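PDB 1W2W: methylthioribose-1-phosphate isomerase, which catalyses the interconversion of methylthioribose-1-phosphate and methylthioribulose-1-phosphate in methionine salvage, the present chain being the N-terminal part of the enzyme. Local coordinates for residues 62-67 against 130-135; 101-106 against 114-119; 160-165 against 173-178. One frame throughout, in Å; residues are numbered along the deposited sequence.

Contact 1. Residues 62-67 against 130-135; sequences LSVLTE and KAFDGS
Leu65 and Asp133 meet with their side chains at about a right angle, and they also form the closest backbone pair between 62-67 and 130-135, with CA atoms 6.8 Å apart. The leucine brings one branch to the aspartate: CD1 lies 3.7 Å from Asp133 OD1, and the same methyl is 3.9 Å from the main-chain O of Asp133. Leu65 CG is anti to its own N (chi1 177°), which lets CD1 reach the facing helix although CB itself does not point there. Asp133 has a similar first torsion (chi1 -172°), and this brings its carboxylate to the leucine. The OD1-methyl approach is a van der Waals contact. For its polar partner, OD1 takes a hydrogen bond from NE2 of Gln69, one turn beyond Leu65 on the same helix.

The second touch is looser. Val64 CG1 comes up to the edge of the Phe132 ring, near the ring plane, and stops 4.4 Å from CZ, so no face is stacked on. The direct interface is small, 119 Å² summed over both sides, and no hydrogen bond crosses it. Val64 and Phe132 are both buried, and both are packed further by neighbouring helices of the all-helical bundle that makes up much of this N-terminal region. Val64 touches Leu99 and Leu102 of helix 88-103, while Phe132 touches Leu95 of that helix and Ile119, Ile122 and Leu123 of helix 111-124; Leu136, one turn after Phe132, extends the apolar seam by touching both Val64 and Leu65.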
loop_
_atom_site.group_PDB
_atom_site.type_symbol
_atom_site.label_atom_id
_atom_site.label_comp_id
_atom_site.label_asym_id
_atom_site.label_seq_id
_atom_site.Cartn_x
_atom_site.Cartn_y
_atom_site.Cartn_z
ATOM N N LEU A 62 33.093 1.586 0.097
ATOM C CA LEU A 62 33.816 0.425 0.594
ATOM C C LEU A 62 34.225 -0.522 -0.530
ATOM O O LEU A 62 35.316 -1.104 -0.480
ATOM C CB LEU A 62 33.012 -0.328 1.662
ATOM C CG LEU A 62 32.959 0.352 3.028
ATOM C CD1 LEU A 62 31.924 -0.347 3.898
ATOM C CD2 LEU A 62 34.314 0.321 3.715
ATOM N N SER A 63 33.373 -0.675 -1.541
ATOM C CA SER A 63 33.673 -1.602 -2.633
ATOM C C SER A 63 34.867 -1.133 -3.471
ATOM O O SER A 63 35.570 -1.956 -4.064
ATOM C CB SER A 63 32.443 -1.877 -3.512
ATOM O OG SER A 63 32.206 -0.822 -4.432
ATOM N N VAL A 64 35.091 0.178 -3.520
ATOM C CA VAL A 64 36.288 0.717 -4.173
ATOM C C VAL A 64 37.526 0.326 -3.360
ATOM O O VAL A 64 38.559 -0.100 -3.908
ATOM C CB VAL A 64 36.207 2.254 -4.306
ATOM C CG1 VAL A 64 37.410 2.784 -5.088
ATOM C CG2 VAL A 64 34.928 2.682 -5.013
ATOM N N LEU A 65 37.432 0.458 -2.042
ATOM C CA LEU A 65 38.550 0.085 -1.183
ATOM C C LEU A 65 38.850 -1.414 -1.251
ATOM O O LEU A 65 40.012 -1.806 -1.377
ATOM C CB LEU A 65 38.334 0.542 0.267
ATOM C CG LEU A 65 39.422 0.123 1.274
ATOM C CD1 LEU A 65 40.780 0.743 0.912
ATOM C CD2 LEU A 65 39.024 0.521 2.690
ATOM N N THR A 66 37.838 -2.269 -1.173
ATOM C CA THR A 66 38.119 -3.701 -1.296
ATOM C C THR A 66 38.736 -4.023 -2.657
ATOM O O THR A 66 39.603 -4.898 -2.749
ATOM C CB THR A 66 36.875 -4.591 -1.044
ATOM O OG1 THR A 66 35.794 -4.178 -1.885
ATOM C CG2 THR A 66 36.336 -4.415 0.361
ATOM N N GLU A 67 38.297 -3.325 -3.702
ATOM C CA GLU A 67 38.849 -3.551 -5.036
ATOM C C GLU A 67 40.330 -3.188 -5.099
ATOM O O GLU A 67 41.147 -3.963 -5.615
ATOM C CB GLU A 67 38.073 -2.815 -6.132
ATOM C CG GLU A 67 38.717 -3.002 -7.500
ATOM C CD GLU A 67 37.726 -2.905 -8.635
ATOM O OE1 GLU A 67 38.065 -2.297 -9.671
ATOM O OE2 GLU A 67 36.604 -3.438 -8.496
ATOM N N LYS A 130 49.293 2.744 -3.643
ATOM C CA LYS A 130 49.507 2.617 -2.203
ATOM C C LYS A 130 48.983 3.828 -1.431
ATOM O O LYS A 130 48.309 3.681 -0.411
ATOM C CB LYS A 130 50.992 2.400 -1.877
ATOM C CG LYS A 130 51.239 1.709 -0.535
ATOM C CD LYS A 130 52.734 1.621 -0.217
ATOM C CE LYS A 130 53.040 2.197 1.168
ATOM N NZ LYS A 130 53.673 1.204 2.092
ATOM N N ALA A 131 49.299 5.025 -1.915
ATOM C CA ALA A 131 48.851 6.243 -1.249
ATOM C C ALA A 131 47.328 6.353 -1.306
ATOM O O ALA A 131 46.693 6.724 -0.318
ATOM C CB ALA A 131 49.498 7.467 -1.874
ATOM N N PHE A 132 46.760 6.037 -2.464
ATOM C CA PHE A 132 45.308 6.076 -2.645
ATOM C C PHE A 132 44.627 5.133 -1.654
ATOM O O PHE A 132 43.637 5.495 -1.014
ATOM C CB PHE A 132 44.932 5.707 -4.079
ATOM C CG PHE A 132 43.452 5.694 -4.340
ATOM C CD1 PHE A 132 42.693 6.852 -4.199
ATOM C CD2 PHE A 132 42.816 4.523 -4.723
ATOM C CE1 PHE A 132 41.330 6.841 -4.437
ATOM C CE2 PHE A 132 41.444 4.506 -4.965
ATOM C CZ PHE A 132 40.704 5.659 -4.825
ATOM N N ASP A 133 45.172 3.927 -1.549
ATOM C CA ASP A 133 44.670 2.894 -0.649
ATOM C C ASP A 133 44.578 3.446 0.778
ATOM O O ASP A 133 43.521 3.414 1.417
ATOM C CB ASP A 133 45.637 1.703 -0.751
ATOM C CG ASP A 133 45.170 0.464 -0.015
ATOM O OD1 ASP A 133 44.467 0.577 1.008
ATOM O OD2 ASP A 133 45.492 -0.685 -0.404
ATOM N N GLY A 134 45.693 3.968 1.277
ATOM C CA GLY A 134 45.744 4.522 2.616
ATOM C C GLY A 134 44.772 5.669 2.831
ATOM O O GLY A 134 44.110 5.735 3.866
ATOM N N SER A 135 44.685 6.569 1.855
ATOM C CA SER A 135 43.831 7.749 1.993
ATOM C C SER A 135 42.355 7.373 1.867
ATOM O O SER A 135 41.495 7.968 2.523
ATOM C CB SER A 135 44.195 8.794 0.935
ATOM O OG SER A 135 45.537 9.232 1.108
#

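Contact 2. Residues 101-106 against 114-119; sequences FLLSSR and NSLVEI. With SO4 (sulfate ion), chain I.
Leu103 and Leu116 mark the closest backbone approach, with CA atoms 7.4 Å apart where the last part of helix 88-103 passes helix 111-124. Leu116 supplies most of the buried area, and its two methyls divide the work. CD1 sits 3.7 Å from Leu103 CB, beside the backbone of that residue, while CD2 meets the CD2 methyl of Leu102 at 4.0 Å, those two side chains crossing at about a right angle. CG of Leu116 is anti to its carbonyl carbon (chi1 -63°), which sends the fork toward the other helix to straddle the two neighbouring leucines.

Near the end of 101-106 two serines fold back on preceding carbonyls. Ser104 OG donates to Phe101 O (2.6 Å), in the carbonyl plane on a lone pair. Ser105 OG donates to Leu102 O (2.7 Å), almost in line with the C=O bond. Each carbonyl also receives the backbone N-H of the same serine.

Further on, Arg106 presents the edge of its guanidinium to a sulfate, probably from the crystallisation liquor: NH2 to O2 is 2.9 Å and nearly straight at 167°, and NH1 to O1 is 3.0 Å. Arg51 and Gly52 of another protein chain bind the same ion. Apolar packing, with no hydrogen bond, thus joins the two segments, whereas the Arg106 guanidinium faces both this anion and, through NE, an acidic side chain of another protein chain in a salt bridge.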
loop_
_atom_site.group_PDB
_atom_site.type_symbol
_atom_site.label_atom_id
_atom_site.label_comp_id
_atom_site.label_asym_id
_atom_site.label_seq_id
_atom_site.Cartn_x
_atom_site.Cartn_y
_atom_site.Cartn_z
ATOM N N PHE A 101 30.886 3.577 -13.576
ATOM C CA PHE A 101 29.999 2.412 -13.606
ATOM C C PHE A 101 29.226 2.329 -12.284
ATOM O O PHE A 101 27.988 2.227 -12.272
ATOM C CB PHE A 101 30.839 1.152 -13.849
ATOM C CG PHE A 101 30.075 -0.138 -13.747
ATOM C CD1 PHE A 101 28.960 -0.371 -14.539
ATOM C CD2 PHE A 101 30.482 -1.115 -12.853
ATOM C CE1 PHE A 101 28.260 -1.562 -14.442
ATOM C CE2 PHE A 101 29.786 -2.313 -12.754
ATOM C CZ PHE A 101 28.677 -2.535 -13.551
ATOM N N LEU A 102 29.961 2.392 -11.177
ATOM C CA LEU A 102 29.347 2.316 -9.843
ATOM C C LEU A 102 28.284 3.396 -9.665
ATOM O O LEU A 102 27.184 3.123 -9.167
ATOM C CB LEU A 102 30.416 2.460 -8.753
ATOM C CG LEU A 102 29.941 2.358 -7.299
ATOM C CD1 LEU A 102 29.225 1.023 -7.123
ATOM C CD2 LEU A 102 31.150 2.415 -6.369
ATOM N N LEU A 103 28.620 4.621 -10.071
ATOM C CA LEU A 103 27.695 5.750 -10.018
ATOM C C LEU A 103 26.373 5.455 -10.725
ATOM O O LEU A 103 25.310 5.924 -10.302
ATOM C CB LEU A 103 28.332 7.004 -10.627
ATOM C CG LEU A 103 27.456 8.258 -10.668
ATOM C CD1 LEU A 103 27.321 8.826 -9.259
ATOM C CD2 LEU A 103 28.050 9.293 -11.606
ATOM N N SER A 104 26.438 4.679 -11.800
ATOM C CA SER A 104 25.240 4.401 -12.597
ATOM C C SER A 104 24.271 3.404 -11.959
ATOM O O SER A 104 23.165 3.217 -12.459
ATOM C CB SER A 104 25.612 3.912 -14.000
ATOM O OG SER A 104 26.099 2.577 -13.976
ATOM N N SER A 105 24.686 2.765 -10.867
ATOM C CA SER A 105 23.856 1.778 -10.176
ATOM C C SER A 105 22.412 2.233 -9.927
ATOM O O SER A 105 21.462 1.584 -10.375
ATOM C CB SER A 105 24.516 1.357 -8.856
ATOM O OG SER A 105 24.822 2.494 -8.055
ATOM N N ARG A 106 22.254 3.333 -9.195
ATOM C CA ARG A 106 20.939 3.890 -8.881
ATOM C C ARG A 106 21.084 5.416 -8.799
ATOM O O ARG A 106 21.919 5.914 -8.054
ATOM C CB ARG A 106 20.407 3.323 -7.552
ATOM C CG ARG A 106 19.811 1.922 -7.626
ATOM C CD ARG A 106 19.152 1.463 -6.313
ATOM N NE ARG A 106 17.866 2.133 -6.128
ATOM C CZ ARG A 106 17.275 2.321 -4.947
ATOM N NH1 ARG A 106 17.847 1.883 -3.824
ATOM N NH2 ARG A 106 16.101 2.955 -4.900
ATOM N N ASN A 114 27.934 12.093 -4.124
ATOM C CA ASN A 114 28.711 12.951 -3.247
ATOM C C ASN A 114 29.994 12.284 -2.739
ATOM O O ASN A 114 31.059 12.912 -2.678
ATOM C CB ASN A 114 27.845 13.479 -2.099
ATOM C CG ASN A 114 26.880 14.573 -2.557
ATOM O OD1 ASN A 114 27.077 15.203 -3.604
ATOM N ND2 ASN A 114 25.831 14.797 -1.771
ATOM N N SER A 115 29.895 11.009 -2.387
ATOM C CA SER A 115 31.056 10.233 -1.987
ATOM C C SER A 115 31.991 9.956 -3.163
ATOM O O SER A 115 33.205 10.035 -3.016
ATOM C CB SER A 115 30.635 8.910 -1.342
ATOM O OG SER A 115 30.373 9.086 0.047
ATOM N N LEU A 116 31.448 9.607 -4.323
ATOM C CA LEU A 116 32.331 9.261 -5.441
ATOM C C LEU A 116 33.125 10.472 -5.938
ATOM O O LEU A 116 34.270 10.332 -6.370
ATOM C CB LEU A 116 31.561 8.603 -6.589
ATOM C CG LEU A 116 30.916 7.258 -6.230
ATOM C CD1 LEU A 116 30.226 6.647 -7.445
ATOM C CD2 LEU A 116 31.907 6.273 -5.602
ATOM N N VAL A 117 32.524 11.657 -5.867
ATOM C CA VAL A 117 33.228 12.900 -6.191
ATOM C C VAL A 117 34.440 13.066 -5.273
ATOM O O VAL A 117 35.548 13.364 -5.733
ATOM C CB VAL A 117 32.288 14.131 -6.069
ATOM C CG1 VAL A 117 33.085 15.437 -6.035
ATOM C CG2 VAL A 117 31.250 14.135 -7.192
ATOM N N GLU A 118 34.228 12.853 -3.979
ATOM C CA GLU A 118 35.294 12.961 -3.000
ATOM C C GLU A 118 36.362 11.903 -3.257
ATOM O O GLU A 118 37.558 12.206 -3.197
ATOM C CB GLU A 118 34.749 12.848 -1.575
ATOM C CG GLU A 118 35.746 13.212 -0.481
ATOM C CD GLU A 118 36.581 14.444 -0.796
ATOM O OE1 GLU A 118 36.012 15.497 -1.162
ATOM O OE2 GLU A 118 37.818 14.357 -0.668
ATOM N N ILE A 119 35.941 10.673 -3.555
ATOM C CA ILE A 119 36.918 9.616 -3.836
ATOM C C ILE A 119 37.753 9.968 -5.077
ATOM O O ILE A 119 38.974 9.755 -5.084
ATOM C CB ILE A 119 36.251 8.237 -3.979
ATOM C CG1 ILE A 119 35.669 7.793 -2.630
ATOM C CG2 ILE A 119 37.255 7.208 -4.548
ATOM C CD1 ILE A 119 34.694 6.620 -2.706
HETATM S S SO4 I . 15.646 3.090 -0.935
HETATM O O1 SO4 I . 17.096 3.062 -1.156
HETATM O O2 SO4 I . 14.982 3.008 -2.237
HETATM O O3 SO4 I . 15.251 1.940 -0.143
HETATM O O4 SO4 I . 15.291 4.347 -0.288
#

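Contact 3. Residues 160-165 against 173-178; sequences KYLIDV and DEFAVL
A helix laid over a strand whose parallel sheet is formed with a strand of another protein chain is the setting here: the distal part of helix 129-168 covers strand 174-179, which follows it in the chain. The main chains stay well apart, Ile163 CA to Phe175 CA being 10.4 Å; the Phe175 side chain covers about half of that gap, and Leu162 and Ile163 span the remainder. Leu162 and Phe175 reach toward one another from opposite directions, and CD2 of the leucine lands 3.6 Å from CE1, coming in obliquely to the ring. Ile163 crosses the phenylalanine at about a right angle and sets CD1 at the ring edge, 3.9 Å from CE2. CZ touches both methyls, lying 3.9 Å from Leu162 CD2 and 4.1 Å from Ile163 CD1. With CG between the backbone N and the carbonyl carbon (chi1 66°), the Phe175 ring extends to the helix, and Val177 CG1 meets its edge in plane.

Replacing Phe175 by an alanine is likely to open a gap between helix and strand and deprive Leu162 and Ile163 of their shared partner. Leu201 of helix 194-210 touches both of these helix residues, adding a second helix to the layer. Such apolar helix-on-sheet packing is characteristic of a Rossmann-like alpha/beta domain, consistent with the enzyme's family.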
loop_
_atom_site.group_PDB
_atom_site.type_symbol
_atom_site.label_atom_id
_atom_site.label_comp_id
_atom_site.label_asym_id
_atom_site.label_seq_id
_atom_site.Cartn_x
_atom_site.Cartn_y
_atom_site.Cartn_z
ATOM N N LYS A 160 14.541 17.102 20.311
ATOM C CA LYS A 160 14.461 18.316 21.131
ATOM C C LYS A 160 13.551 19.339 20.461
ATOM O O LYS A 160 12.727 19.987 21.116
ATOM C CB LYS A 160 15.864 18.888 21.367
ATOM C CG LYS A 160 15.912 20.287 21.986
ATOM C CD LYS A 160 17.355 20.667 22.368
ATOM C CE LYS A 160 17.542 22.146 22.719
ATOM N NZ LYS A 160 16.303 22.833 23.175
ATOM N N TYR A 161 13.689 19.474 19.143
ATOM C CA TYR A 161 12.905 20.441 18.402
ATOM C C TYR A 161 11.406 20.152 18.534
ATOM O O TYR A 161 10.624 21.059 18.841
ATOM C CB TYR A 161 13.361 20.515 16.935
ATOM C CG TYR A 161 12.625 21.563 16.144
ATOM C CD1 TYR A 161 13.088 22.877 16.083
ATOM C CD2 TYR A 161 11.462 21.246 15.460
ATOM C CE1 TYR A 161 12.409 23.834 15.368
ATOM C CE2 TYR A 161 10.787 22.195 14.745
ATOM C CZ TYR A 161 11.250 23.482 14.701
ATOM O OH TYR A 161 10.549 24.414 13.974
ATOM N N LEU A 162 11.003 18.896 18.330
ATOM C CA LEU A 162 9.589 18.560 18.468
ATOM C C LEU A 162 9.088 18.755 19.903
ATOM O O LEU A 162 8.011 19.326 20.116
ATOM C CB LEU A 162 9.281 17.141 17.968
ATOM C CG LEU A 162 7.812 16.708 18.055
ATOM C CD1 LEU A 162 6.933 17.591 17.177
ATOM C CD2 LEU A 162 7.679 15.225 17.633
ATOM N N ILE A 163 9.861 18.298 20.883
ATOM C CA ILE A 163 9.457 18.475 22.277
ATOM C C ILE A 163 9.271 19.952 22.599
ATOM O O ILE A 163 8.302 20.328 23.262
ATOM C CB ILE A 163 10.445 17.801 23.235
ATOM C CG1 ILE A 163 10.411 16.287 23.037
ATOM C CG2 ILE A 163 10.160 18.193 24.703
ATOM C CD1 ILE A 163 9.056 15.620 23.276
ATOM N N ASP A 164 10.185 20.787 22.115
ATOM C CA ASP A 164 10.096 22.231 22.332
ATOM C C ASP A 164 8.860 22.853 21.678
ATOM O O ASP A 164 8.181 23.690 22.287
ATOM C CB ASP A 164 11.354 22.949 21.832
ATOM C CG ASP A 164 12.577 22.697 22.706
ATOM O OD1 ASP A 164 12.451 22.232 23.863
ATOM O OD2 ASP A 164 13.729 22.944 22.293
ATOM N N VAL A 165 8.565 22.445 20.443
ATOM C CA VAL A 165 7.359 22.874 19.745
ATOM C C VAL A 165 6.088 22.517 20.531
ATOM O O VAL A 165 5.186 23.351 20.689
ATOM C CB VAL A 165 7.285 22.248 18.338
ATOM C CG1 VAL A 165 5.873 22.339 17.781
ATOM C CG2 VAL A 165 8.291 22.934 17.409
ATOM N N ASP A 173 0.687 15.696 26.814
ATOM C CA ASP A 173 0.322 14.289 26.860
ATOM C C ASP A 173 1.254 13.359 26.069
ATOM O O ASP A 173 2.229 13.805 25.463
ATOM C CB ASP A 173 -1.143 14.136 26.432
ATOM C CG ASP A 173 -2.081 14.992 27.277
ATOM O OD1 ASP A 173 -1.949 14.935 28.518
ATOM O OD2 ASP A 173 -2.962 15.748 26.804
ATOM N N GLU A 174 0.950 12.065 26.091
ATOM C CA GLU A 174 1.494 11.117 25.111
ATOM C C GLU A 174 1.131 11.505 23.672
ATOM O O GLU A 174 -0.011 11.886 23.404
ATOM C CB GLU A 174 0.855 9.758 25.369
ATOM C CG GLU A 174 1.764 8.691 25.933
ATOM C CD GLU A 174 1.153 7.315 25.736
ATOM O OE1 GLU A 174 1.890 6.374 25.382
ATOM O OE2 GLU A 174 -0.076 7.184 25.924
ATOM N N PHE A 175 2.083 11.389 22.747
ATOM C CA PHE A 175 1.787 11.584 21.327
ATOM C C PHE A 175 2.388 10.471 20.470
ATOM O O PHE A 175 3.275 9.736 20.917
ATOM C CB PHE A 175 2.297 12.947 20.841
ATOM C CG PHE A 175 3.803 13.081 20.851
ATOM C CD1 PHE A 175 4.555 12.710 19.738
ATOM C CD2 PHE A 175 4.468 13.584 21.966
ATOM C CE1 PHE A 175 5.938 12.835 19.737
ATOM C CE2 PHE A 175 5.852 13.713 21.979
ATOM C CZ PHE A 175 6.592 13.335 20.867
ATOM N N ALA A 176 1.906 10.357 19.236
ATOM C CA ALA A 176 2.416 9.357 18.305
ATOM C C ALA A 176 3.082 10.072 17.131
ATOM O O ALA A 176 2.863 11.270 16.911
ATOM C CB ALA A 176 1.278 8.469 17.791
ATOM N N VAL A 177 3.879 9.329 16.374
ATOM C CA VAL A 177 4.419 9.862 15.123
ATOM C C VAL A 177 4.221 8.862 13.993
ATOM O O VAL A 177 4.058 7.647 14.226
ATOM C CB VAL A 177 5.933 10.130 15.236
ATOM C CG1 VAL A 177 6.232 11.079 16.410
ATOM C CG2 VAL A 177 6.667 8.801 15.388
ATOM N N LEU A 178 4.224 9.407 12.778
ATOM C CA LEU A 178 4.170 8.628 11.539
ATOM C C LEU A 178 5.573 8.577 10.955
ATOM O O LEU A 178 6.338 9.532 11.106
ATOM C CB LEU A 178 3.252 9.336 10.539
ATOM C CG LEU A 178 1.758 9.166 10.849
ATOM C CD1 LEU A 178 0.951 10.309 10.229
ATOM C CD2 LEU A 178 1.255 7.807 10.336
#

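In the fold
From the N terminus, helix 53-73 comes first and is followed in the chain by helices 88-103 and 111-124. Contact 2 closes the short connection between those two, seven residues separating its segments. Helix 129-168 then returns to helix 53-73 in contact 1, closing a 62-residue loop that contains all of contact 2. The two touch directly, Phe132 on Ile119 and Val64 and Ser63 on Leu102, uniting four helices. Contact 3 follows in series, again on helix 129-168 but with its centre 43 Å from that of contact 1. This long helix therefore joins the helical bundle to the alpha/beta part begun by strand 174-179.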